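Local structure of putative conjugative transposon recombinase (Clostridium difficile, 3G13) at residues K96-L101 and L124-L129; N105-F110 and I115-M120. The protein probably binds DNA and exchanges strands as a serine recombinase; this chain is the N-terminal resolvase domain of the longer protein. One frame throughout, in Å; residues are numbered along the deposited sequence.

Contact 1. Residues K96-L101 and L124-L129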
loop_
_atom_site.group_PDB
_atom_site.type_symbol
_atom_site.label_atom_id
_atom_site.label_comp_id
_atom_site.label_asym_id
_atom_site.label_seq_id
_atom_site.Cartn_x
_atom_site.Cartn_y
_atom_site.Cartn_z
ATOM N N LYS A 96 2.925 -0.596 12.286
ATOM C CA LYS A 96 3.275 -0.813 13.688
ATOM C C LYS A 96 2.044 -0.593 14.587
ATOM O O LYS A 96 1.697 -1.456 15.390
ATOM C CB LYS A 96 4.404 0.158 14.073
ATOM C CG LYS A 96 4.749 0.280 15.543
ATOM C CD LYS A 96 5.929 1.245 15.720
ATOM C CE LYS A 96 6.046 1.768 17.159
ATOM N NZ LYS A 96 6.476 0.720 18.137
ATOM N N TYR A 97 1.432 0.586 14.484
ATOM C CA TYR A 97 0.355 0.921 15.402
ATOM C C TYR A 97 -0.950 0.208 15.087
ATOM O O TYR A 97 -1.691 -0.170 16.009
ATOM C CB TYR A 97 0.166 2.434 15.481
ATOM C CG TYR A 97 1.377 3.125 16.095
ATOM C CD1 TYR A 97 1.769 2.835 17.403
ATOM C CD2 TYR A 97 2.119 4.074 15.368
ATOM C CE1 TYR A 97 2.893 3.461 17.985
ATOM C CE2 TYR A 97 3.246 4.711 15.950
ATOM C CZ TYR A 97 3.614 4.385 17.252
ATOM O OH TYR A 97 4.703 4.992 17.844
ATOM N N VAL A 98 -1.247 -0.017 13.808
ATOM C CA VAL A 98 -2.451 -0.802 13.506
ATOM C C VAL A 98 -2.299 -2.241 14.075
ATOM O O VAL A 98 -3.190 -2.740 14.752
ATOM C CB VAL A 98 -2.796 -0.821 12.026
ATOM C CG1 VAL A 98 -3.887 -1.911 11.746
ATOM C CG2 VAL A 98 -3.257 0.588 11.573
ATOM N N ARG A 99 -1.147 -2.879 13.826
ATOM C CA ARG A 99 -0.875 -4.231 14.339
ATOM C C ARG A 99 -0.876 -4.303 15.862
ATOM O O ARG A 99 -1.398 -5.265 16.441
ATOM C CB ARG A 99 0.464 -4.735 13.806
ATOM C CG ARG A 99 0.440 -5.089 12.327
ATOM C CD ARG A 99 1.847 -5.373 11.836
ATOM N NE ARG A 99 1.846 -6.084 10.560
ATOM C CZ ARG A 99 2.835 -6.061 9.664
ATOM N NH1 ARG A 99 3.942 -5.362 9.869
ATOM N NH2 ARG A 99 2.712 -6.765 8.551
HETATM N N MSE A 100 -0.283 -3.299 16.515
HETATM C CA MSE A 100 -0.230 -3.280 17.987
HETATM C C MSE A 100 -1.645 -3.222 18.588
HETATM O O MSE A 100 -1.959 -3.887 19.579
HETATM C CB MSE A 100 0.581 -2.057 18.451
HETATM C CG MSE A 100 0.844 -1.938 19.928
HETATM SE SE MSE A 100 1.778 -0.221 20.262
HETATM C CE MSE A 100 3.282 -0.373 19.044
ATOM N N LEU A 101 -2.494 -2.392 17.999
ATOM C CA LEU A 101 -3.908 -2.349 18.389
ATOM C C LEU A 101 -4.583 -3.706 18.061
ATOM O O LEU A 101 -5.256 -4.282 18.900
ATOM C CB LEU A 101 -4.611 -1.135 17.718
ATOM C CG LEU A 101 -4.599 0.177 18.559
ATOM C CD1 LEU A 101 -3.275 0.406 19.280
ATOM C CD2 LEU A 101 -4.954 1.427 17.786
ATOM N N LEU A 124 -6.500 -7.144 4.417
ATOM C CA LEU A 124 -5.956 -6.747 3.118
ATOM C C LEU A 124 -5.188 -5.406 3.212
ATOM O O LEU A 124 -4.208 -5.230 2.529
ATOM C CB LEU A 124 -7.041 -6.691 2.054
ATOM C CG LEU A 124 -6.583 -6.747 0.583
ATOM C CD1 LEU A 124 -5.777 -8.068 0.304
ATOM C CD2 LEU A 124 -7.794 -6.580 -0.345
ATOM N N LEU A 125 -5.670 -4.462 4.025
ATOM C CA LEU A 125 -4.957 -3.199 4.259
ATOM C C LEU A 125 -3.534 -3.496 4.691
ATOM O O LEU A 125 -2.576 -2.975 4.100
ATOM C CB LEU A 125 -5.700 -2.324 5.289
ATOM C CG LEU A 125 -4.920 -1.155 5.907
ATOM C CD1 LEU A 125 -4.773 -0.089 4.855
ATOM C CD2 LEU A 125 -5.704 -0.605 7.128
ATOM N N LEU A 126 -3.396 -4.394 5.668
ATOM C CA LEU A 126 -2.104 -4.729 6.252
ATOM C C LEU A 126 -1.180 -5.471 5.281
ATOM O O LEU A 126 0.043 -5.231 5.272
ATOM C CB LEU A 126 -2.313 -5.531 7.534
ATOM C CG LEU A 126 -2.924 -4.746 8.708
ATOM C CD1 LEU A 126 -3.144 -5.735 9.837
ATOM C CD2 LEU A 126 -2.008 -3.558 9.161
ATOM N N VAL A 127 -1.770 -6.338 4.450
ATOM C CA VAL A 127 -1.031 -7.020 3.383
ATOM C C VAL A 127 -0.453 -5.991 2.405
ATOM O O VAL A 127 0.732 -6.062 2.050
ATOM C CB VAL A 127 -1.927 -8.095 2.629
ATOM C CG1 VAL A 127 -1.335 -8.432 1.268
ATOM C CG2 VAL A 127 -2.043 -9.384 3.431
ATOM N N VAL A 128 -1.290 -5.042 1.969
ATOM C CA VAL A 128 -0.904 -4.011 0.996
ATOM C C VAL A 128 0.157 -3.081 1.590
ATOM O O VAL A 128 1.157 -2.799 0.952
ATOM C CB VAL A 128 -2.113 -3.162 0.454
ATOM C CG1 VAL A 128 -1.621 -1.989 -0.391
ATOM C CG2 VAL A 128 -3.042 -4.010 -0.408
ATOM N N LEU A 129 -0.065 -2.627 2.822
ATOM C CA LEU A 129 0.936 -1.813 3.532
ATOM C C LEU A 129 2.278 -2.531 3.728
ATOM O O LEU A 129 3.299 -1.881 3.655
ATOM C CB LEU A 129 0.445 -1.329 4.890
ATOM C CG LEU A 129 -0.789 -0.424 4.916
ATOM C CD1 LEU A 129 -1.100 0.027 6.347
ATOM C CD2 LEU A 129 -0.598 0.740 3.983
#

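Contact 2. Residues N105-F110 and I115-M120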
loop_
_atom_site.group_PDB
_atom_site.type_symbol
_atom_site.label_atom_id
_atom_site.label_comp_id
_atom_site.label_asym_id
_atom_site.label_seq_id
_atom_site.Cartn_x
_atom_site.Cartn_y
_atom_site.Cartn_z
ATOM N N ASN A 105 -7.108 -6.734 20.016
ATOM C CA ASN A 105 -8.518 -6.727 19.550
ATOM C C ASN A 105 -9.119 -5.319 19.589
ATOM O O ASN A 105 -10.311 -5.143 19.911
ATOM C CB ASN A 105 -9.401 -7.694 20.359
ATOM C CG ASN A 105 -8.879 -9.117 20.351
ATOM O OD1 ASN A 105 -8.740 -9.736 19.291
ATOM N ND2 ASN A 105 -8.589 -9.650 21.544
ATOM N N ILE A 106 -8.268 -4.332 19.295
ATOM C CA ILE A 106 -8.656 -2.927 19.204
ATOM C C ILE A 106 -8.649 -2.541 17.736
ATOM O O ILE A 106 -7.651 -2.689 17.010
ATOM C CB ILE A 106 -7.719 -1.980 20.007
ATOM C CG1 ILE A 106 -7.632 -2.418 21.485
ATOM C CG2 ILE A 106 -8.170 -0.503 19.838
ATOM C CD1 ILE A 106 -6.450 -1.779 22.297
ATOM N N ALA A 107 -9.801 -2.068 17.310
ATOM C CA ALA A 107 -10.019 -1.685 15.943
ATOM C C ALA A 107 -9.686 -0.211 15.742
ATOM O O ALA A 107 -9.916 0.622 16.621
ATOM C CB ALA A 107 -11.516 -1.920 15.613
ATOM N N VAL A 108 -9.161 0.107 14.571
ATOM C CA VAL A 108 -9.156 1.474 14.104
ATOM C C VAL A 108 -10.188 1.582 12.993
ATOM O O VAL A 108 -10.328 0.668 12.163
ATOM C CB VAL A 108 -7.750 1.917 13.584
ATOM C CG1 VAL A 108 -7.797 3.381 13.019
ATOM C CG2 VAL A 108 -6.748 1.773 14.673
ATOM N N TYR A 109 -10.970 2.658 13.025
ATOM C CA TYR A 109 -11.865 2.932 11.922
ATOM C C TYR A 109 -11.385 4.187 11.186
ATOM O O TYR A 109 -11.485 5.294 11.719
ATOM C CB TYR A 109 -13.366 3.058 12.343
ATOM C CG TYR A 109 -14.236 3.027 11.090
ATOM C CD1 TYR A 109 -14.727 1.824 10.611
ATOM C CD2 TYR A 109 -14.512 4.185 10.366
ATOM C CE1 TYR A 109 -15.455 1.759 9.451
ATOM C CE2 TYR A 109 -15.244 4.137 9.171
ATOM C CZ TYR A 109 -15.713 2.920 8.731
ATOM O OH TYR A 109 -16.440 2.829 7.569
ATOM N N PHE A 110 -10.880 3.976 9.960
ATOM C CA PHE A 110 -10.443 5.023 9.058
ATOM C C PHE A 110 -11.668 5.533 8.318
ATOM O O PHE A 110 -12.233 4.831 7.489
ATOM C CB PHE A 110 -9.397 4.450 8.064
ATOM C CG PHE A 110 -8.103 4.078 8.714
ATOM C CD1 PHE A 110 -7.295 5.061 9.321
ATOM C CD2 PHE A 110 -7.683 2.750 8.751
ATOM C CE1 PHE A 110 -6.092 4.708 9.933
ATOM C CE2 PHE A 110 -6.481 2.410 9.340
ATOM C CZ PHE A 110 -5.677 3.372 9.922
ATOM N N ILE A 115 -12.585 1.814 6.453
ATOM C CA ILE A 115 -11.949 0.517 6.771
ATOM C C ILE A 115 -11.881 0.374 8.268
ATOM O O ILE A 115 -11.355 1.279 8.947
ATOM C CB ILE A 115 -10.490 0.376 6.185
ATOM C CG1 ILE A 115 -10.469 0.526 4.646
ATOM C CG2 ILE A 115 -9.894 -0.968 6.611
ATOM C CD1 ILE A 115 -9.026 0.615 3.990
ATOM N N ASN A 116 -12.432 -0.729 8.766
ATOM C CA ASN A 116 -12.255 -1.167 10.154
ATOM C C ASN A 116 -11.141 -2.186 10.099
ATOM O O ASN A 116 -11.228 -3.157 9.347
ATOM C CB ASN A 116 -13.541 -1.802 10.720
ATOM C CG ASN A 116 -13.359 -2.381 12.140
ATOM O OD1 ASN A 116 -12.456 -3.184 12.399
ATOM N ND2 ASN A 116 -14.275 -2.017 13.060
ATOM N N THR A 117 -10.091 -1.963 10.881
ATOM C CA THR A 117 -8.844 -2.741 10.711
ATOM C C THR A 117 -8.993 -4.219 11.160
ATOM O O THR A 117 -8.123 -5.040 10.857
ATOM C CB THR A 117 -7.686 -2.094 11.499
ATOM O OG1 THR A 117 -8.091 -1.933 12.882
ATOM C CG2 THR A 117 -7.295 -0.749 10.871
ATOM N N LEU A 118 -10.102 -4.564 11.814
ATOM C CA LEU A 118 -10.305 -5.957 12.259
ATOM C C LEU A 118 -11.053 -6.832 11.249
ATOM O O LEU A 118 -11.175 -8.037 11.460
ATOM C CB LEU A 118 -10.985 -6.006 13.650
ATOM C CG LEU A 118 -10.263 -5.281 14.791
ATOM C CD1 LEU A 118 -10.991 -5.550 16.116
ATOM C CD2 LEU A 118 -8.780 -5.675 14.895
ATOM N N THR A 119 -11.518 -6.231 10.149
ATOM C CA THR A 119 -12.284 -6.958 9.111
ATOM C C THR A 119 -11.287 -7.652 8.146
ATOM O O THR A 119 -10.072 -7.470 8.259
ATOM C CB THR A 119 -13.228 -6.020 8.312
ATOM O OG1 THR A 119 -12.466 -5.034 7.579
ATOM C CG2 THR A 119 -14.257 -5.318 9.248
HETATM N N MSE A 120 -11.799 -8.435 7.209
HETATM C CA MSE A 120 -10.961 -8.977 6.146
HETATM C C MSE A 120 -10.407 -7.853 5.264
HETATM O O MSE A 120 -9.296 -7.970 4.752
HETATM C CB MSE A 120 -11.736 -9.983 5.302
HETATM C CG MSE A 120 -12.065 -11.256 6.020
HETATM SE SE MSE A 120 -12.859 -12.454 4.661
HETATM C CE MSE A 120 -11.216 -13.024 3.717
HETATM O O HOH W 1 -6.176 -2.280 14.673
#

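Contact 1. Residues K96-L101 and L124-L129
The backbones of helix 91-102 and of the long helix 120-150 come closest here at Arg-99 and Leu-126, whose CA atoms lie 8.2 Å apart, a spacing that leaves room for one layer of side chains. This is helix-on-helix packing within the resolvase N-terminal domain, where the long helix leaves the compact sheet-and-helix body and, as in related serine recombinases, also builds the dimer interface. The contact is small, burying 180 Å² in all, and no hydrogen bond joins the two segments.

Leu-126 does most of the work. Its CB points at the facing helix, and with CG anti to the carbonyl carbon (chi1 -69°) the side chain carries CD2 outward into the gap. There CD2 meets Val-98 CG1 at 3.6 Å and lies 4.0 Å from Val-98 CB, the two side chains crossing at a slant. Val-98 also faces the partner helix: its CG1 stands anti to the backbone N (chi1 168°), and this is the methyl that Leu-126 reaches. Val-98 also packs on Phe-87 and Phe-110, while Leu-126 touches Leu-95 and Lys-102 of helix 91-102, one before and one after Val-98 in the sequence.

Arg-99 borders the contact on its exposed side. The aliphatic part of its chain runs past Leu-126, and the guanidinium passes obliquely and at a distance from Leu-126 O, which accepts a hydrogen bond from Ser-130 OG. On the other flank Leu-125 packs on Val-128 of the second subunit, so the same helix turns one side to helix 91-102 and another to its dimer mate. Arg-99 adds a loose contact, its CG sitting 4.3 Å from Leu-126 CD2, the same methyl that touches Val-98.

Contact 2. Residues N105-F110 and I115-M120
Ile-115 pairs with Phe-110 through two backbone hydrogen bonds: Phe-110 N gives one to Ile-115 O at 2.9 Å, and Ile-115 N returns a longer one of 3.2 Å to Phe-110 O, in the carbonyl plane on a lone pair. Ile-115 O also sits 3.8 Å above one face of the Tyr-109 ring, offset toward its rim.

Asn-116 faces Tyr-109 as a non-hydrogen-bonded pair; its side chain crosses the phenol at about a right angle, ring and amide planes 75° apart. Its OD1 takes a 2.8 Å hydrogen bond from Leu-118 N, an Asx turn, and also touches Ala-107 CB.

At Thr-117 the regular pairing gives way to a side chain. Thr-117 N still bonds to Val-108 O, but Val-108 N is met by Thr-117 OG1 at 2.9 Å in an almost straight bond (177°). The chi1 of 54° sets OG1 between the backbone N and the carbonyl carbon, from where it also donates to a water that bridges to Ile-106 O. CG2 rests on Phe-110 CE2 at 3.6 Å.

Leu-118 lays CG on Ala-107 CB, 3.7 Å away. Thr-119 N-caps helix 120-150, and Asn-116 O accepts from both Thr-119 N and Thr-119 OG1 across a type I turn. Together these make an antiparallel beta hairpin at the edge of the resolvase sheet, its second strand leading through a short turn into the long helix.

In the fold
The hairpin of contact 2 is formed by the chain that runs between the two helices of contact 1: helix 91-102 ends in a Schellman motif at Asn-105, strand 107-110 and strand 115-116 form the hairpin, and helix 120-150 follows. The two centres lie 9 Å apart, and the contacts share one apolar core. Leu-101 CD2 packs on Val-108 CG2 at 3.6 Å, Val-98 CG1 on Thr-117 CG2, and Leu-125 CD2 on Phe-110 CE2. Both helices therefore lie against the hairpin at the sheet's end, and the N-terminal end of the long helix packs on the hairpin and on helix 91-102, close to where Val-128 of the second subunit packs on Leu-125 and Ile-115.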